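Long-range contacts in diheme cytochrome c (Shewanella baltica, PDB 3U99), which probably carries electrons in redox chains, using two covalently bound c-type hemes, each with its iron held between two histidines: residues Ala13-Glu18 against Ala59-Tyr64; Cys22-Pro27 against Asn126-Gly131. All blocks are in the same frame, centred on the assembly; numbering follows the deposited sequence.

Contact 1. Residues Ala13-Glu18 against Ala59-Tyr64; sequences AEYTAE and ARIEEY
Glu14 OE1 is gripped by Arg60 NE at 2.8 Å and also accepts a longer bond from a water, 3.3 Å from that oxygen, which donates weakly to Arg60 O. The other carboxylate oxygen, Glu14 OE2, takes Arg60 NH2 at 2.8 Å, completing a side-on, two-nitrogen salt bridge. Both oxygens use syn lone pairs, and carboxylate and guanidinium lie only 7° from coplanar. Glu14 reaches across because CG stands anti to the backbone N (chi1 -178°) and the chain stays extended, whereas Arg60 bends at chi3 to present its NE edge. An alanine in place of Glu14 removes both acceptors, and the Arg60 guanidinium would probably be left without its charge mate and free to turn. Ile61 CD1 presses on the helix 13-19 backbone, 3.5 Å from Tyr15 CA, and lies near the plane of the Tyr15 ring at its edge. Tyr64 meets that ring obliquely, its CE2 3.9 Å from Tyr15 CD2. The helix segments cross at -113° with axes 9.8 Å apart. Tyr15, whose hydroxyl is hydrogen-bonded to Tyr26 O, and Ile61 also touch a heme. The two helices are thus tied by a two-bond salt bridge at the more exposed side and by apolar contacts leading on to the heme pocket.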
loop_
_atom_site.group_PDB
_atom_site.type_symbol
_atom_site.label_atom_id
_atom_site.label_comp_id
_atom_site.label_asym_id
_atom_site.label_seq_id
_atom_site.Cartn_x
_atom_site.Cartn_y
_atom_site.Cartn_z
ATOM N N ALA A 13 9.851 11.634 3.023
ATOM C CA ALA A 13 9.165 12.260 4.169
ATOM C C ALA A 13 7.835 12.865 3.807
ATOM O O ALA A 13 6.805 12.620 4.472
ATOM C CB ALA A 13 10.121 13.285 4.779
ATOM N N GLU A 14 7.754 13.668 2.761
ATOM C CA GLU A 14 6.494 14.271 2.336
ATOM C C GLU A 14 5.517 13.198 1.905
ATOM O O GLU A 14 4.338 13.266 2.228
ATOM C CB GLU A 14 6.764 15.261 1.196
ATOM C CG GLU A 14 5.462 15.971 0.740
ATOM C CD GLU A 14 5.729 17.086 -0.241
ATOM O OE1 GLU A 14 6.651 16.963 -1.101
ATOM O OE2 GLU A 14 5.002 18.100 -0.207
ATOM N N TYR A 15 5.971 12.243 1.138
ATOM C CA TYR A 15 5.145 11.135 0.728
ATOM C C TYR A 15 4.502 10.425 1.900
ATOM O O TYR A 15 3.323 10.095 1.891
ATOM C CB TYR A 15 6.032 10.181 -0.125
ATOM C CG TYR A 15 5.231 8.922 -0.448
ATOM C CD1 TYR A 15 4.169 8.940 -1.321
ATOM C CD2 TYR A 15 5.506 7.702 0.110
ATOM C CE1 TYR A 15 3.423 7.814 -1.614
ATOM C CE2 TYR A 15 4.764 6.537 -0.144
ATOM C CZ TYR A 15 3.731 6.612 -1.021
ATOM O OH TYR A 15 2.963 5.526 -1.338
ATOM N N THR A 16 5.284 10.123 2.929
ATOM C CA THR A 16 4.747 9.437 4.079
ATOM C C THR A 16 3.667 10.246 4.758
ATOM O O THR A 16 2.637 9.688 5.184
ATOM C CB THR A 16 5.893 9.135 5.064
ATOM O OG1 THR A 16 6.790 8.286 4.342
ATOM C CG2 THR A 16 5.340 8.435 6.294
ATOM N N ALA A 17 3.875 11.574 4.851
ATOM C CA ALA A 17 2.849 12.400 5.467
ATOM C C ALA A 17 1.606 12.475 4.625
ATOM O O ALA A 17 0.478 12.404 5.140
ATOM C CB ALA A 17 3.386 13.834 5.656
ATOM N N GLU A 18 1.719 12.689 3.320
ATOM C CA GLU A 18 0.557 12.890 2.475
ATOM C C GLU A 18 -0.156 11.586 2.157
ATOM O O GLU A 18 -1.385 11.551 2.064
ATOM C CB GLU A 18 0.951 13.589 1.176
ATOM C CG GLU A 18 1.499 14.980 1.386
ATOM C CD GLU A 18 0.584 16.052 1.874
ATOM O OE1 GLU A 18 -0.630 15.766 2.022
ATOM O OE2 GLU A 18 1.080 17.200 2.066
ATOM N N ALA A 59 2.569 17.108 -7.567
ATOM C CA ALA A 59 3.636 16.918 -8.521
ATOM C C ALA A 59 4.844 16.317 -7.830
ATOM O O ALA A 59 5.507 15.437 -8.394
ATOM C CB ALA A 59 4.031 18.238 -9.169
ATOM N N ARG A 60 5.188 16.759 -6.615
ATOM C CA ARG A 60 6.346 16.189 -5.921
ATOM C C ARG A 60 6.054 14.745 -5.540
ATOM O O ARG A 60 6.963 13.903 -5.547
ATOM C CB ARG A 60 6.706 16.998 -4.697
ATOM C CG ARG A 60 7.375 18.308 -5.023
ATOM C CD ARG A 60 8.021 18.901 -3.768
ATOM N NE ARG A 60 7.016 19.238 -2.752
ATOM C CZ ARG A 60 6.352 20.368 -2.633
ATOM N NH1 ARG A 60 6.577 21.370 -3.461
ATOM N NH2 ARG A 60 5.478 20.498 -1.641
ATOM N N ILE A 61 4.833 14.401 -5.184
ATOM C CA ILE A 61 4.465 13.017 -4.863
ATOM C C ILE A 61 4.606 12.114 -6.073
ATOM O O ILE A 61 5.199 11.042 -6.011
ATOM C CB ILE A 61 3.042 12.983 -4.276
ATOM C CG1 ILE A 61 2.955 13.671 -2.930
ATOM C CG2 ILE A 61 2.558 11.531 -4.201
ATOM C CD1 ILE A 61 3.665 13.032 -1.865
ATOM N N GLU A 62 4.052 12.557 -7.207
ATOM C CA GLU A 62 4.130 11.795 -8.435
ATOM C C GLU A 62 5.578 11.581 -8.826
ATOM O O GLU A 62 5.990 10.490 -9.212
ATOM C CB GLU A 62 3.366 12.505 -9.542
ATOM C CG GLU A 62 3.376 11.695 -10.837
ATOM C CD GLU A 62 2.404 12.233 -11.865
ATOM O OE1 GLU A 62 1.172 12.348 -11.621
ATOM O OE2 GLU A 62 2.950 12.496 -12.996
ATOM N N GLU A 63 6.372 12.658 -8.742
ATOM C CA GLU A 63 7.757 12.547 -9.137
ATOM C C GLU A 63 8.523 11.570 -8.219
ATOM O O GLU A 63 9.332 10.766 -8.711
ATOM C CB GLU A 63 8.376 13.941 -9.109
ATOM C CG GLU A 63 7.934 14.857 -10.236
ATOM C CD GLU A 63 8.721 14.506 -11.492
ATOM O OE1 GLU A 63 9.179 13.352 -11.625
ATOM O OE2 GLU A 63 8.926 15.415 -12.335
ATOM N N TYR A 64 8.249 11.576 -6.950
ATOM C CA TYR A 64 8.851 10.657 -5.988
ATOM C C TYR A 64 8.473 9.225 -6.393
ATOM O O TYR A 64 9.311 8.332 -6.452
ATOM C CB TYR A 64 8.376 11.025 -4.541
ATOM C CG TYR A 64 8.874 9.899 -3.648
ATOM C CD1 TYR A 64 10.194 9.775 -3.257
ATOM C CD2 TYR A 64 7.996 8.912 -3.197
ATOM C CE1 TYR A 64 10.619 8.707 -2.432
ATOM C CE2 TYR A 64 8.403 7.831 -2.436
ATOM C CZ TYR A 64 9.726 7.734 -2.048
ATOM O OH TYR A 64 10.115 6.677 -1.312
HETATM O O HOH W 1 7.460 14.046 -2.387
#

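Contact 2. Residues Cys22-Pro27 against Asn126-Gly131; sequences CHMAYP and NLAEKG. With HEC (heme c), chain C.
Ala128 meets Met24 first: its CB lies 3.7 Å from Met24 CE, and Met24 SD is equally near. Met24 CG sits between the backbone N and the carbonyl carbon, and a bend at chi3 turns the methyl onto Ala128. Ala128 O, which accepts the amide of Gly131 within the turn, also lies 3.5 Å from Pro27 CG. Next, Glu129 extends its chain so that OE2 accepts the amide of Ala25, Ala25 N to Glu129 OE2 being 2.9 Å with a nearly straight 178° angle at the hydrogen. The donor comes from the anti side of that oxygen, slightly out of the carboxylate plane. The 22-27 loop opens with the last two residues of the CXXCH heme-binding motif of c-type cytochromes, which starts at Cys19: Cys22 SG is bonded to heme CAC. His23 NE2 binds the heme FE at 2.0 Å, opposite His46. His23 ND1 donates to Met24 O at 2.7 Å, in its ring plane, which helps to fix the rotation of the imidazole about its bond to iron. One water donates to both Glu129 O and Ala25 O, 2.7 Å from each. Just past the 3-10 turn, Gly131 brings its CA to 4.1 Å from Pro27 CG, at backbone angles (78°/15°) where a side chain would jam against the preceding carbonyl.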
loop_
_atom_site.group_PDB
_atom_site.type_symbol
_atom_site.label_atom_id
_atom_site.label_comp_id
_atom_site.label_asym_id
_atom_site.label_seq_id
_atom_site.Cartn_x
_atom_site.Cartn_y
_atom_site.Cartn_z
ATOM N N CYS A 22 -4.557 8.257 5.495
ATOM C CA CYS A 22 -5.770 7.458 5.622
ATOM C C CYS A 22 -5.499 5.971 5.761
ATOM O O CYS A 22 -6.309 5.152 6.186
ATOM C CB CYS A 22 -6.611 7.625 4.351
ATOM S SG CYS A 22 -7.222 9.340 4.188
ATOM N N HIS A 23 -4.334 5.511 5.321
ATOM C CA HIS A 23 -3.796 4.176 5.313
ATOM C C HIS A 23 -2.283 4.316 5.386
ATOM O O HIS A 23 -1.738 5.404 5.299
ATOM C CB HIS A 23 -4.203 3.412 4.061
ATOM C CG HIS A 23 -3.931 4.063 2.747
ATOM N ND1 HIS A 23 -2.682 4.268 2.232
ATOM C CD2 HIS A 23 -4.798 4.545 1.879
ATOM C CE1 HIS A 23 -2.815 4.868 1.044
ATOM N NE2 HIS A 23 -4.101 5.055 0.791
ATOM N N MET A 24 -1.607 3.215 5.567
ATOM C CA MET A 24 -0.123 3.233 5.615
ATOM C C MET A 24 0.386 3.757 4.288
ATOM O O MET A 24 -0.222 3.623 3.226
ATOM C CB MET A 24 0.400 1.793 5.791
ATOM C CG MET A 24 -0.079 0.793 4.743
ATOM S SD MET A 24 1.024 -0.654 4.702
ATOM C CE MET A 24 2.428 0.024 3.890
ATOM N N ALA A 25 1.596 4.301 4.369
ATOM C CA ALA A 25 2.265 4.781 3.189
ATOM C C ALA A 25 2.912 3.612 2.459
ATOM O O ALA A 25 3.910 3.022 2.875
ATOM C CB ALA A 25 3.296 5.838 3.526
ATOM N N TYR A 26 2.312 3.248 1.325
ATOM C CA TYR A 26 2.789 2.118 0.552
ATOM C C TYR A 26 4.160 2.385 -0.047
ATOM O O TYR A 26 4.352 3.403 -0.701
ATOM C CB TYR A 26 1.841 1.783 -0.585
ATOM C CG TYR A 26 0.472 1.370 -0.090
ATOM C CD1 TYR A 26 0.315 0.180 0.625
ATOM C CD2 TYR A 26 -0.647 2.139 -0.291
ATOM C CE1 TYR A 26 -0.936 -0.192 1.091
ATOM C CE2 TYR A 26 -1.895 1.771 0.156
ATOM C CZ TYR A 26 -2.032 0.585 0.863
ATOM O OH TYR A 26 -3.299 0.296 1.302
ATOM N N PRO A 27 5.156 1.547 0.154
ATOM C CA PRO A 27 6.447 1.751 -0.523
ATOM C C PRO A 27 6.275 1.915 -2.018
ATOM O O PRO A 27 5.506 1.211 -2.681
ATOM C CB PRO A 27 7.217 0.470 -0.186
ATOM C CG PRO A 27 6.685 0.100 1.196
ATOM C CD PRO A 27 5.212 0.435 1.128
ATOM N N ASN A 126 3.820 -5.839 10.312
ATOM C CA ASN A 126 3.871 -4.642 11.177
ATOM C C ASN A 126 4.802 -3.520 10.637
ATOM O O ASN A 126 4.527 -2.372 10.866
ATOM C CB ASN A 126 3.947 -5.074 12.630
ATOM C CG ASN A 126 2.774 -5.768 13.102
ATOM O OD1 ASN A 126 2.945 -6.752 13.818
ATOM N ND2 ASN A 126 1.496 -5.286 12.830
ATOM N N LEU A 127 5.862 -3.905 9.939
ATOM C CA LEU A 127 6.847 -2.970 9.402
ATOM C C LEU A 127 6.755 -2.778 7.919
ATOM O O LEU A 127 7.728 -2.427 7.225
ATOM C CB LEU A 127 8.229 -3.431 9.865
ATOM C CG LEU A 127 8.461 -3.373 11.403
ATOM C CD1 LEU A 127 9.901 -3.748 11.712
ATOM C CD2 LEU A 127 8.050 -2.058 12.012
ATOM N N ALA A 128 5.543 -2.948 7.389
ATOM C CA ALA A 128 5.269 -2.734 5.967
ATOM C C ALA A 128 5.736 -1.352 5.489
ATOM O O ALA A 128 6.184 -1.234 4.353
ATOM C CB ALA A 128 3.800 -2.940 5.638
ATOM N N GLU A 129 5.584 -0.327 6.306
ATOM C CA GLU A 129 5.947 0.998 5.858
ATOM C C GLU A 129 7.457 1.118 5.655
ATOM O O GLU A 129 7.842 2.021 4.905
ATOM C CB GLU A 129 5.533 2.068 6.860
ATOM C CG GLU A 129 4.119 2.534 6.711
ATOM C CD GLU A 129 3.798 3.863 7.349
ATOM O OE1 GLU A 129 4.466 4.286 8.307
ATOM O OE2 GLU A 129 2.839 4.532 6.957
ATOM N N LYS A 130 8.266 0.308 6.266
ATOM C CA LYS A 130 9.722 0.212 6.118
ATOM C C LYS A 130 10.081 -0.807 5.040
ATOM O O LYS A 130 11.258 -1.147 4.856
ATOM C CB LYS A 130 10.404 -0.282 7.429
ATOM C CG LYS A 130 11.800 0.021 7.800
ATOM C CD LYS A 130 12.349 -0.561 9.098
ATOM C CE LYS A 130 11.542 -0.236 10.323
ATOM N NZ LYS A 130 12.310 0.386 11.417
ATOM N N GLY A 131 9.043 -1.299 4.308
ATOM C CA GLY A 131 9.331 -2.259 3.274
ATOM C C GLY A 131 9.584 -3.660 3.740
ATOM O O GLY A 131 10.065 -4.468 2.933
HETATM FE FE HEC C . -4.946 5.830 -0.899
HETATM C CHA HEC C . -6.200 2.777 -1.475
HETATM C CHB HEC C . -2.196 5.089 -2.756
HETATM C CHC HEC C . -3.655 8.855 -0.166
HETATM C CHD HEC C . -7.781 6.630 0.799
HETATM N NA HEC C . -4.305 4.227 -1.932
HETATM C C1A HEC C . -4.966 3.012 -2.028
HETATM C C2A HEC C . -4.148 2.070 -2.773
HETATM C C3A HEC C . -3.016 2.733 -3.107
HETATM C C4A HEC C . -3.155 4.093 -2.606
HETATM C CMA HEC C . -1.858 2.203 -3.908
HETATM C CAA HEC C . -4.563 0.683 -3.067
HETATM C CBA HEC C . -4.319 -0.249 -1.898
HETATM C CGA HEC C . -4.590 -1.695 -2.319
HETATM O O1A HEC C . -3.777 -2.225 -3.123
HETATM O O2A HEC C . -5.590 -2.310 -1.904
HETATM N NB HEC C . -3.245 6.801 -1.398
HETATM C C1B HEC C . -2.236 6.342 -2.212
HETATM C C2B HEC C . -1.302 7.424 -2.432
HETATM C C3B HEC C . -1.711 8.487 -1.717
HETATM C C4B HEC C . -2.902 8.099 -1.050
HETATM C CMB HEC C . -0.077 7.272 -3.325
HETATM C CAB HEC C . -1.136 9.898 -1.612
HETATM C CBB HEC C . -1.180 10.585 -2.992
HETATM N NC HEC C . -5.570 7.427 0.141
HETATM C C1C HEC C . -4.877 8.560 0.389
HETATM C C2C HEC C . -5.577 9.466 1.231
HETATM C C3C HEC C . -6.738 8.831 1.503
HETATM C C4C HEC C . -6.768 7.604 0.803
HETATM C CMC HEC C . -5.010 10.786 1.777
HETATM C CAC HEC C . -7.835 9.324 2.419
HETATM C CBC HEC C . -8.447 10.675 2.091
HETATM N ND HEC C . -6.665 4.902 -0.490
HETATM C C1D HEC C . -7.719 5.429 0.192
HETATM C C2D HEC C . -8.799 4.428 0.267
HETATM C C3D HEC C . -8.358 3.330 -0.367
HETATM C C4D HEC C . -7.008 3.638 -0.790
HETATM C CMD HEC C . -10.198 4.643 0.794
HETATM C CAD HEC C . -9.125 2.064 -0.556
HETATM C CBD HEC C . -8.856 1.020 0.580
HETATM C CGD HEC C . -9.792 -0.171 0.395
HETATM O O1D HEC C . -9.676 -0.906 1.527
HETATM O O2D HEC C . -9.880 -0.599 -0.850
HETATM O O HOH W 2 6.509 3.588 3.213
#

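How the contacts relate
Contact 1 packs against the loop that is the first half of contact 2; the centres are about 14 Å apart. The join is direct: Tyr15 OH lies 2.6 Å from Tyr26 O, and Ala25 CB packs 3.9 Å from Thr16 CA and 4.0 Å from Tyr15 CE2. Ala25 is therefore held between helix 13-19 and the 126-131 turn. The segments alternate along the chain, so 59-64 falls between the two halves of contact 2. In contact 1 the side chain of Tyr15 comes within about 4 Å of heme c #1. Contact 2 supplies that heme's Cys22 and His23, while its Met24 side chain is about 4 Å from that of Cys121, a covalent attachment of heme c #2, and about 6 Å from the second heme, which places contact 2 between the hemes.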